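Local coordinates for protein putative HTH-type transcriptional regulator PF0864 (Pyrococcus furiosus, PDB 2IA0) that probably binds DNA in a sequence-specific manner to regulate transcription, as a winged helix-turn-helix regulator of the AsnC family, at residues N140-S143 / H149-I152; I80-G85 / S98-T103; S105-V110 / V134-E139. One frame throughout, in Å; residues are numbered along the deposited sequence.

Interaction 1 of 3, residues N140-S143 / H149-I152; sequences NITS and HIQI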
ATOM      1  N   ASN A 140      17.204  11.827  -9.924  1.00 22.02           N
ATOM      2  CA  ASN A 140      15.790  12.197 -10.012  1.00 22.73           C
ATOM      3  C   ASN A 140      15.269  13.060  -8.859  1.00 23.28           C
ATOM      4  O   ASN A 140      14.143  13.535  -8.913  1.00 23.60           O
ATOM      5  CB  ASN A 140      14.927  10.935 -10.131  1.00 22.21           C
ATOM      6  CG  ASN A 140      15.262  10.103 -11.356  1.00 23.43           C
ATOM      7  OD1 ASN A 140      15.061  10.539 -12.489  1.00 23.77           O
ATOM      8  ND2 ASN A 140      15.752   8.884 -11.133  1.00 24.00           N
ATOM      9  N   ILE A 141      16.076  13.258  -7.819  1.00 24.14           N
ATOM     10  CA  ILE A 141      15.634  14.025  -6.641  1.00 24.32           C
ATOM     11  C   ILE A 141      16.479  15.281  -6.354  1.00 24.40           C
ATOM     12  O   ILE A 141      15.939  16.371  -6.199  1.00 24.51           O
ATOM     13  CB  ILE A 141      15.479  13.108  -5.377  1.00 24.51           C
ATOM     14  CG1 ILE A 141      14.433  11.980  -5.614  1.00 24.12           C
ATOM     15  CG2 ILE A 141      15.211  13.924  -4.095  1.00 24.56           C
ATOM     16  CD1 ILE A 141      12.989  12.418  -5.945  1.00 20.04           C
ATOM     17  N   THR A 142      17.797  15.139  -6.283  1.00 24.60           N
ATOM     18  CA  THR A 142      18.659  16.287  -5.950  1.00 24.10           C
ATOM     19  C   THR A 142      18.863  17.207  -7.153  1.00 23.90           C
ATOM     20  O   THR A 142      19.363  18.337  -7.014  1.00 23.22           O
ATOM     21  CB  THR A 142      20.017  15.861  -5.357  1.00 24.17           C
ATOM     22  OG1 THR A 142      20.685  14.982  -6.269  1.00 26.39           O
ATOM     23  CG2 THR A 142      19.832  15.172  -4.002  1.00 23.49           C
ATOM     24  N   SER A 143      18.452  16.705  -8.319  1.00 23.58           N
ATOM     25  CA  SER A 143      18.328  17.470  -9.553  1.00 23.39           C
ATOM     26  C   SER A 143      17.050  18.338  -9.645  1.00 23.41           C
ATOM     27  O   SER A 143      16.954  19.196 -10.524  1.00 23.40           O
ATOM     28  CB  SER A 143      18.326  16.498 -10.724  1.00 23.71           C
ATOM     29  OG  SER A 143      17.208  15.629 -10.636  1.00 23.79           O
ATOM     30  N   HIS A 149      13.687  21.350   1.251  1.00 19.32           N
ATOM     31  CA  HIS A 149      14.133  20.220   2.039  1.00 18.87           C
ATOM     32  C   HIS A 149      13.925  18.885   1.333  1.00 17.84           C
ATOM     33  O   HIS A 149      12.975  18.716   0.595  1.00 17.57           O
ATOM     34  CB  HIS A 149      13.441  20.220   3.414  1.00 18.68           C
ATOM     35  CG  HIS A 149      13.972  21.259   4.353  1.00 21.84           C
ATOM     36  ND1 HIS A 149      13.154  22.057   5.128  1.00 23.70           N
ATOM     37  CD2 HIS A 149      15.245  21.634   4.641  1.00 23.84           C
ATOM     38  CE1 HIS A 149      13.901  22.866   5.862  1.00 23.76           C
ATOM     39  NE2 HIS A 149      15.172  22.636   5.578  1.00 23.41           N
ATOM     40  N   ILE A 150      14.848  17.955   1.565  1.00 17.25           N
ATOM     41  CA  ILE A 150      14.728  16.579   1.133  1.00 16.70           C
ATOM     42  C   ILE A 150      15.018  15.686   2.339  1.00 17.38           C
ATOM     43  O   ILE A 150      16.048  15.842   2.998  1.00 17.91           O
ATOM     44  CB  ILE A 150      15.747  16.197   0.028  1.00 16.40           C
ATOM     45  CG1 ILE A 150      15.616  17.085  -1.212  1.00 15.60           C
ATOM     46  CG2 ILE A 150      15.648  14.668  -0.317  1.00 14.37           C
ATOM     47  CD1 ILE A 150      16.911  17.120  -2.045  1.00 16.46           C
ATOM     48  N   GLN A 151      14.107  14.761   2.629  1.00 17.46           N
ATOM     49  CA  GLN A 151      14.355  13.742   3.645  1.00 17.94           C
ATOM     50  C   GLN A 151      14.208  12.350   3.060  1.00 18.00           C
ATOM     51  O   GLN A 151      13.295  12.097   2.259  1.00 17.74           O
ATOM     52  CB  GLN A 151      13.426  13.904   4.838  1.00 17.79           C
ATOM     53  CG  GLN A 151      13.447  15.285   5.450  1.00 18.21           C
ATOM     54  CD  GLN A 151      12.585  15.355   6.660  1.00 18.43           C
ATOM     55  OE1 GLN A 151      12.966  14.892   7.719  1.00 18.38           O
ATOM     56  NE2 GLN A 151      11.400  15.921   6.513  1.00 20.67           N
ATOM     57  N   ILE A 152      15.143  11.472   3.429  1.00 17.92           N
ATOM     58  CA  ILE A 152      15.098  10.078   2.990  1.00 18.74           C
ATOM     59  C   ILE A 152      15.073   9.135   4.187  1.00 18.58           C
ATOM     60  O   ILE A 152      15.984   9.162   5.031  1.00 17.94           O
ATOM     61  CB  ILE A 152      16.220   9.712   1.965  1.00 19.08           C
ATOM     62  CG1 ILE A 152      16.027  10.523   0.678  1.00 19.37           C
ATOM     63  CG2 ILE A 152      16.165   8.220   1.607  1.00 18.77           C
ATOM     64  CD1 ILE A 152      17.311  10.889   0.042  1.00 22.53           C
TER

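Interaction 2 of 3, residues I80-G85 / S98-T103; sequences IVLEVG and SYISST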
ATOM      1  N   ILE A  80      10.501   9.103   0.732  1.00  8.90           N
ATOM      2  CA  ILE A  80      11.138  10.383   0.389  1.00  8.89           C
ATOM      3  C   ILE A  80      10.174  11.517   0.665  1.00  9.34           C
ATOM      4  O   ILE A  80       9.032  11.457   0.258  1.00  8.94           O
ATOM      5  CB  ILE A  80      11.528  10.399  -1.099  1.00  8.98           C
ATOM      6  CG1 ILE A  80      12.358   9.145  -1.417  1.00  6.43           C
ATOM      7  CG2 ILE A  80      12.288  11.704  -1.459  1.00  7.39           C
ATOM      8  CD1 ILE A  80      12.892   9.110  -2.781  1.00  7.34           C
ATOM      9  N   VAL A  81      10.624  12.537   1.384  1.00 10.54           N
ATOM     10  CA  VAL A  81       9.789  13.717   1.615  1.00 10.59           C
ATOM     11  C   VAL A  81      10.453  14.981   1.086  1.00 11.35           C
ATOM     12  O   VAL A  81      11.512  15.388   1.551  1.00 11.26           O
ATOM     13  CB  VAL A  81       9.375  13.882   3.090  1.00 10.93           C
ATOM     14  CG1 VAL A  81       8.317  15.019   3.229  1.00 10.35           C
ATOM     15  CG2 VAL A  81       8.824  12.554   3.635  1.00  7.92           C
ATOM     16  N   LEU A  82       9.811  15.571   0.081  1.00 11.94           N
ATOM     17  CA  LEU A  82      10.274  16.772  -0.592  1.00 12.21           C
ATOM     18  C   LEU A  82       9.427  17.956  -0.149  1.00 12.98           C
ATOM     19  O   LEU A  82       8.211  17.855  -0.095  1.00 12.83           O
ATOM     20  CB  LEU A  82      10.101  16.608  -2.113  1.00 11.79           C
ATOM     21  CG  LEU A  82      10.756  15.416  -2.799  1.00 11.65           C
ATOM     22  CD1 LEU A  82      10.560  15.538  -4.288  1.00 12.81           C
ATOM     23  CD2 LEU A  82      12.229  15.352  -2.458  1.00 13.48           C
ATOM     24  N   GLU A  83      10.060  19.083   0.131  1.00 14.11           N
ATOM     25  CA  GLU A  83       9.323  20.309   0.420  1.00 15.90           C
ATOM     26  C   GLU A  83       9.746  21.376  -0.584  1.00 16.57           C
ATOM     27  O   GLU A  83      10.929  21.685  -0.708  1.00 16.65           O
ATOM     28  CB  GLU A  83       9.599  20.779   1.854  1.00 16.07           C
ATOM     29  CG  GLU A  83       8.902  22.084   2.250  1.00 17.35           C
ATOM     30  CD  GLU A  83       9.343  22.594   3.617  1.00 20.35           C
ATOM     31  OE1 GLU A  83      10.413  22.173   4.113  1.00 22.73           O
ATOM     32  OE2 GLU A  83       8.627  23.433   4.204  1.00 23.12           O
ATOM     33  N   VAL A  84       8.775  21.930  -1.296  1.00 17.54           N
ATOM     34  CA  VAL A  84       9.039  22.975  -2.284  1.00 19.11           C
ATOM     35  C   VAL A  84       9.215  24.325  -1.600  1.00 20.04           C
ATOM     36  O   VAL A  84       8.501  24.639  -0.646  1.00 20.09           O
ATOM     37  CB  VAL A  84       7.959  22.983  -3.393  1.00 18.71           C
ATOM     38  CG1 VAL A  84       8.156  24.139  -4.317  1.00 19.58           C
ATOM     39  CG2 VAL A  84       8.058  21.677  -4.207  1.00 19.30           C
ATOM     40  N   GLY A  85      10.219  25.079  -2.047  1.00 22.03           N
ATOM     41  CA  GLY A  85      10.530  26.413  -1.512  1.00 24.15           C
ATOM     42  C   GLY A  85       9.620  27.440  -2.155  1.00 26.19           C
ATOM     43  O   GLY A  85       8.818  28.104  -1.471  1.00 26.87           O
ATOM     44  N   SER A  98       2.359  19.316  -9.299  1.00 13.25           N
ATOM     45  CA  SER A  98       1.799  18.406 -10.333  1.00 13.67           C
ATOM     46  C   SER A  98       2.867  17.910 -11.293  1.00 14.14           C
ATOM     47  O   SER A  98       2.928  16.725 -11.590  1.00 14.66           O
ATOM     48  CB  SER A  98       0.670  19.055 -11.142  1.00 13.93           C
ATOM     49  OG  SER A  98      -0.493  19.258 -10.347  1.00 13.31           O
ATOM     50  N   TYR A  99       3.721  18.825 -11.752  1.00 14.94           N
ATOM     51  CA  TYR A  99       4.846  18.497 -12.629  1.00 14.99           C
ATOM     52  C   TYR A  99       5.825  17.510 -11.993  1.00 15.92           C
ATOM     53  O   TYR A  99       6.234  16.544 -12.622  1.00 16.32           O
ATOM     54  CB  TYR A  99       5.565  19.789 -13.046  1.00 14.92           C
ATOM     55  CG  TYR A  99       6.927  19.606 -13.658  1.00 13.83           C
ATOM     56  CD1 TYR A  99       7.108  18.811 -14.782  1.00 14.94           C
ATOM     57  CD2 TYR A  99       8.040  20.251 -13.125  1.00 15.87           C
ATOM     58  CE1 TYR A  99       8.366  18.644 -15.363  1.00 15.66           C
ATOM     59  CE2 TYR A  99       9.317  20.090 -13.697  1.00 16.96           C
ATOM     60  CZ  TYR A  99       9.467  19.285 -14.819  1.00 18.00           C
ATOM     61  OH  TYR A  99      10.717  19.121 -15.413  1.00 21.43           O
ATOM     62  N   ILE A 100       6.234  17.768 -10.757  1.00 16.84           N
ATOM     63  CA  ILE A 100       7.130  16.860 -10.070  1.00 17.72           C
ATOM     64  C   ILE A 100       6.445  15.522  -9.760  1.00 18.00           C
ATOM     65  O   ILE A 100       7.055  14.478  -9.925  1.00 18.47           O
ATOM     66  CB  ILE A 100       7.699  17.483  -8.791  1.00 18.23           C
ATOM     67  CG1 ILE A 100       8.401  18.807  -9.116  1.00 18.97           C
ATOM     68  CG2 ILE A 100       8.674  16.511  -8.120  1.00 18.65           C
ATOM     69  CD1 ILE A 100       8.495  19.693  -7.920  1.00 19.89           C
ATOM     70  N   SER A 101       5.191  15.561  -9.315  1.00 18.06           N
ATOM     71  CA  SER A 101       4.393  14.348  -9.159  1.00 18.94           C
ATOM     72  C   SER A 101       4.373  13.431 -10.406  1.00 19.12           C
ATOM     73  O   SER A 101       4.709  12.252 -10.298  1.00 18.10           O
ATOM     74  CB  SER A 101       2.974  14.713  -8.739  1.00 18.81           C
ATOM     75  OG  SER A 101       2.982  15.200  -7.404  1.00 20.62           O
ATOM     76  N   SER A 102       4.002  13.989 -11.574  1.00 19.47           N
ATOM     77  CA  SER A 102       3.944  13.247 -12.863  1.00 20.05           C
ATOM     78  C   SER A 102       5.280  12.735 -13.389  1.00 19.55           C
ATOM     79  O   SER A 102       5.354  11.697 -14.034  1.00 19.88           O
ATOM     80  CB  SER A 102       3.331  14.128 -13.959  1.00 20.49           C
ATOM     81  OG  SER A 102       2.104  14.652 -13.521  1.00 23.02           O
ATOM     82  N   THR A 103       6.323  13.517 -13.177  1.00 19.74           N
ATOM     83  CA  THR A 103       7.674  13.115 -13.501  1.00 19.70           C
ATOM     84  C   THR A 103       8.064  11.930 -12.616  1.00 19.17           C
ATOM     85  O   THR A 103       8.576  10.935 -13.111  1.00 19.72           O
ATOM     86  CB  THR A 103       8.657  14.298 -13.329  1.00 19.78           C
ATOM     87  OG1 THR A 103       8.382  15.272 -14.342  1.00 21.28           O
ATOM     88  CG2 THR A 103      10.119  13.850 -13.458  1.00 19.53           C
TER

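Interaction 3 of 3, residues S105-V110 / V134-E139; sequences SALPGV and VKFIEE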
ATOM      1  N   SER A 105       6.070   9.804 -10.992  1.00 16.82           N
ATOM      2  CA  SER A 105       5.189   8.647 -11.230  1.00 16.83           C
ATOM      3  C   SER A 105       5.614   7.781 -12.416  1.00 16.95           C
ATOM      4  O   SER A 105       5.433   6.565 -12.382  1.00 16.20           O
ATOM      5  CB  SER A 105       3.742   9.085 -11.422  1.00 16.28           C
ATOM      6  OG  SER A 105       3.347   9.933 -10.371  1.00 17.05           O
ATOM      7  N   ALA A 106       6.181   8.422 -13.448  1.00 17.08           N
ATOM      8  CA  ALA A 106       6.592   7.749 -14.681  1.00 17.07           C
ATOM      9  C   ALA A 106       7.889   6.952 -14.509  1.00 17.45           C
ATOM     10  O   ALA A 106       8.262   6.164 -15.390  1.00 16.96           O
ATOM     11  CB  ALA A 106       6.715   8.756 -15.841  1.00 17.00           C
ATOM     12  N   LEU A 107       8.546   7.122 -13.356  1.00 17.52           N
ATOM     13  CA  LEU A 107       9.832   6.492 -13.106  1.00 17.63           C
ATOM     14  C   LEU A 107       9.702   5.060 -12.586  1.00 17.50           C
ATOM     15  O   LEU A 107       8.833   4.771 -11.732  1.00 18.12           O
ATOM     16  CB  LEU A 107      10.681   7.322 -12.135  1.00 17.64           C
ATOM     17  CG  LEU A 107      11.199   8.710 -12.520  1.00 19.21           C
ATOM     18  CD1 LEU A 107      11.852   9.380 -11.312  1.00 18.16           C
ATOM     19  CD2 LEU A 107      12.173   8.701 -13.738  1.00 19.70           C
ATOM     20  N   PRO A 108      10.575   4.158 -13.094  1.00 16.85           N
ATOM     21  CA  PRO A 108      10.709   2.779 -12.600  1.00 16.46           C
ATOM     22  C   PRO A 108      11.079   2.749 -11.124  1.00 16.04           C
ATOM     23  O   PRO A 108      11.991   3.480 -10.685  1.00 16.24           O
ATOM     24  CB  PRO A 108      11.875   2.226 -13.425  1.00 16.65           C
ATOM     25  CG  PRO A 108      11.879   3.070 -14.679  1.00 17.08           C
ATOM     26  CD  PRO A 108      11.503   4.434 -14.210  1.00 16.65           C
ATOM     27  N   GLY A 109      10.377   1.927 -10.356  1.00 15.10           N
ATOM     28  CA  GLY A 109      10.652   1.840  -8.925  1.00 14.13           C
ATOM     29  C   GLY A 109       9.791   2.725  -8.046  1.00 13.38           C
ATOM     30  O   GLY A 109       9.701   2.509  -6.854  1.00 12.83           O
ATOM     31  N   VAL A 110       9.141   3.713  -8.632  1.00 13.38           N
ATOM     32  CA  VAL A 110       8.317   4.634  -7.857  1.00 13.64           C
ATOM     33  C   VAL A 110       6.939   4.007  -7.574  1.00 13.82           C
ATOM     34  O   VAL A 110       6.163   3.746  -8.491  1.00 13.10           O
ATOM     35  CB  VAL A 110       8.219   6.013  -8.542  1.00 13.17           C
ATOM     36  CG1 VAL A 110       7.176   6.870  -7.869  1.00 13.30           C
ATOM     37  CG2 VAL A 110       9.582   6.688  -8.519  1.00 12.21           C
ATOM     38  N   VAL A 134      20.670   5.400  -4.027  1.00 22.06           N
ATOM     39  CA  VAL A 134      21.583   6.539  -4.056  1.00 21.82           C
ATOM     40  C   VAL A 134      21.635   7.132  -5.463  1.00 21.73           C
ATOM     41  O   VAL A 134      21.335   8.302  -5.673  1.00 21.61           O
ATOM     42  CB  VAL A 134      22.983   6.126  -3.555  1.00 21.75           C
ATOM     43  CG1 VAL A 134      24.074   7.147  -3.977  1.00 20.61           C
ATOM     44  CG2 VAL A 134      22.937   5.915  -2.041  1.00 21.15           C
ATOM     45  N   LYS A 135      21.986   6.285  -6.417  1.00 22.22           N
ATOM     46  CA  LYS A 135      21.971   6.602  -7.839  1.00 22.44           C
ATOM     47  C   LYS A 135      20.613   7.154  -8.304  1.00 22.17           C
ATOM     48  O   LYS A 135      20.574   8.039  -9.163  1.00 23.23           O
ATOM     49  CB  LYS A 135      22.352   5.342  -8.630  1.00 22.61           C
ATOM     50  CG  LYS A 135      23.027   5.596  -9.954  1.00 24.48           C
ATOM     51  CD  LYS A 135      22.834   4.413 -10.909  1.00 26.11           C
ATOM     52  CE  LYS A 135      22.858   4.917 -12.355  1.00 26.95           C
ATOM     53  NZ  LYS A 135      22.726   3.798 -13.330  1.00 28.45           N
ATOM     54  N   PHE A 136      19.508   6.635  -7.753  1.00 21.29           N
ATOM     55  CA  PHE A 136      18.171   7.165  -8.061  1.00 20.24           C
ATOM     56  C   PHE A 136      17.980   8.589  -7.522  1.00 19.91           C
ATOM     57  O   PHE A 136      17.467   9.443  -8.230  1.00 20.15           O
ATOM     58  CB  PHE A 136      17.043   6.260  -7.540  1.00 19.82           C
ATOM     59  CG  PHE A 136      15.655   6.838  -7.735  1.00 18.44           C
ATOM     60  CD1 PHE A 136      14.894   6.498  -8.859  1.00 17.27           C
ATOM     61  CD2 PHE A 136      15.114   7.726  -6.811  1.00 16.99           C
ATOM     62  CE1 PHE A 136      13.601   7.026  -9.056  1.00 14.69           C
ATOM     63  CE2 PHE A 136      13.837   8.272  -7.002  1.00 17.85           C
ATOM     64  CZ  PHE A 136      13.071   7.909  -8.131  1.00 16.26           C
ATOM     65  N   ILE A 137      18.340   8.814  -6.262  1.00 19.49           N
ATOM     66  CA  ILE A 137      18.287  10.149  -5.659  1.00 19.28           C
ATOM     67  C   ILE A 137      19.214  11.173  -6.345  1.00 19.89           C
ATOM     68  O   ILE A 137      18.784  12.308  -6.599  1.00 20.28           O
ATOM     69  CB  ILE A 137      18.451  10.077  -4.112  1.00 19.05           C
ATOM     70  CG1 ILE A 137      17.200   9.396  -3.509  1.00 18.11           C
ATOM     71  CG2 ILE A 137      18.683  11.474  -3.489  1.00 17.14           C
ATOM     72  CD1 ILE A 137      17.475   8.598  -2.282  1.00 14.94           C
ATOM     73  N   GLU A 138      20.447  10.779  -6.682  1.00 20.56           N
ATOM     74  CA  GLU A 138      21.350  11.667  -7.459  1.00 21.42           C
ATOM     75  C   GLU A 138      20.639  12.208  -8.702  1.00 21.34           C
ATOM     76  O   GLU A 138      20.693  13.416  -8.994  1.00 21.19           O
ATOM     77  CB  GLU A 138      22.676  10.989  -7.915  1.00 21.61           C
ATOM     78  CG  GLU A 138      23.422  10.095  -6.902  1.00 23.62           C
ATOM     79  CD  GLU A 138      24.947   9.938  -7.213  1.00 26.88           C
ATOM     80  OE1 GLU A 138      25.738  10.867  -6.900  1.00 28.74           O
ATOM     81  OE2 GLU A 138      25.366   8.875  -7.736  1.00 25.95           O
ATOM     82  N   GLU A 139      19.957  11.300  -9.407  1.00 21.59           N
ATOM     83  CA  GLU A 139      19.451  11.535 -10.759  1.00 22.10           C
ATOM     84  C   GLU A 139      18.082  12.173 -10.856  1.00 21.85           C
ATOM     85  O   GLU A 139      17.841  12.992 -11.748  1.00 21.68           O
ATOM     86  CB  GLU A 139      19.465  10.228 -11.555  1.00 22.52           C
ATOM     87  CG  GLU A 139      20.769  10.021 -12.287  1.00 25.26           C
ATOM     88  CD  GLU A 139      21.175   8.570 -12.418  1.00 28.78           C
ATOM     89  OE1 GLU A 139      20.304   7.731 -12.748  1.00 30.40           O
ATOM     90  OE2 GLU A 139      22.386   8.275 -12.208  1.00 30.30           O
TER

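Interaction 1 of 3, residues N140-S143 / H149-I152
I141 and T142, on the loop that follows helix 132-140, both meet one side chain of strand 147-154, that of I150, and every touch is between methyl groups. The nearest is branch to branch: CG2 of I141 lies 3.9 Å from CG2 of I150. The first torsion, which places CG1, is -60° in I141 and -58° in I150, and leaves CG2 anti to the backbone N in both; the two side chains run obliquely to each other. The longer arm of I150 serves a second partner. With chi2 at 157° it extends away from the strand and carries CD1 to within 4.0 Å of CG2 of T142, a side chain it meets at about a right angle; the same CD1 stays 4.2 Å from CG2 of I141.

No hydrogen bond joins the segments, and the polar groups look elsewhere. T142 turns its methyl to the strand and its hydroxyl back to the helix, where OG1 bonds to the carbonyl O of I137 and, weakly, to that of E138. On the strand, the CB of I150 points toward the loop. H149 and Q151 pair through their backbones with E83 and V81 of strand 76-84, and the Q151 side chain bonds to Q151 of the second subunit. I141 is buried, for it also rests on L82 and F136, whereas T142 is exposed.

The contact lies in the return from helix 132-140 to strand 147-154, in the second half of the ferredoxin-like beta-alpha-beta-beta-alpha-beta topology of the dimeric alpha+beta barrel domain of AsnC-type regulators.

Interaction 2 of 3, residues I80-G85 / S98-T103
L82 on strand 76-84 and I100 on helix 91-105 are the residues whose backbones come nearest, with 10.0 Å between the CA of L82 and the CA of I100. That spacing is too wide for backbone contact and is bridged entirely by side chains. L82, V84 and I100 all direct their CB atoms across the gap, and the helix places this single residue against two of the strand, L82 and V84, which project from the same side of the sheet.

I100 divides its two branches between them. Its CG2 lies 4.4 Å from CD1 of L82, while its CD1 lies 4.2 Å from CG2 of V84. The second reach depends on chi2 of I100, at 158°, which straightens the longer arm away from the helix. All three side chains are buried; I144 touches both L82 and I100, and L147 of the neighbouring strand touches L82 and V84.

Two hydroxyls turn back onto the helix. S102 OG bonds to S98 O at 3.0 Å, and T103 OG1 to Y99 O over the same length, each donor tilted by 30° or a little more from the carbonyl plane. S98 O also takes the backbone N of S102, and Y99 O that of T103, each from the face opposite to the hydroxyl. S101 OG bonds to I97 O and weakly to K159 of the second subunit.

The chemistry thus separates: S102 and T103 bond within their own helix, and the join to the sheet rests on branched aliphatic contact without directional bonds.

Interaction 3 of 3, residues S105-V110 / V134-E139
The type II beta turn from L107 to V110, which leads from helix 91-105 into strand 110-116, receives the ring of F136 from helix 132-140. The turn is closed by V110 N bonding to L107 O at 3.3 Å, and its third position is a glycine with reason: at the positive phi of G109, 94°, a CB would be jammed against the carbonyl O of P108. Both ends of the turn touch the ring. CD1 of L107 lies 3.7 Å from CE1 of F136, and CG2 of V110 is equally near CZ of F136. The carbonyl O of P108 stands 4.2 Å from CE1 of F136 and hydrogen-bonds to K127. With CG anti to its backbone nitrogen, chi1 175°, F136 extends its ring from the helix toward the turn. The side chains of L107 and F136 run obliquely to each other, those of V110 and F136 at about a right angle. V125 and K127 of strand 120-127 also touch the ring. With an alanine at F136, L107 and V110 would probably lose their common partner, leaving a gap between turn and helix. As no hydrogen bond crosses, this join depends on the reach and bulk of one aromatic ring set against two aliphatic side chains.

How the interactions relate
Interaction 2 is the fully buried contact of the three, whereas interactions 1 and 3 run from buried residues out to exposed ones, T142 in the first and P108 in the last. Interactions 1 and 2 rest on neighbouring strands of one sheet. Interactions 1 and 3 instead share helix 132-140: one uses the loop after it, the other its own aromatic residue, and T142 N probably bonds to I137 O while N140 packs on L107. Segments 98-103 and 105-110 nearly follow each other in sequence, and interactions 2 and 3 both touch the second subunit. All three joins are apolar and lack hydrogen bonds across; interactions 1 and 2 are purely aliphatic, while interaction 3 sets an aromatic ring against aliphatic side chains.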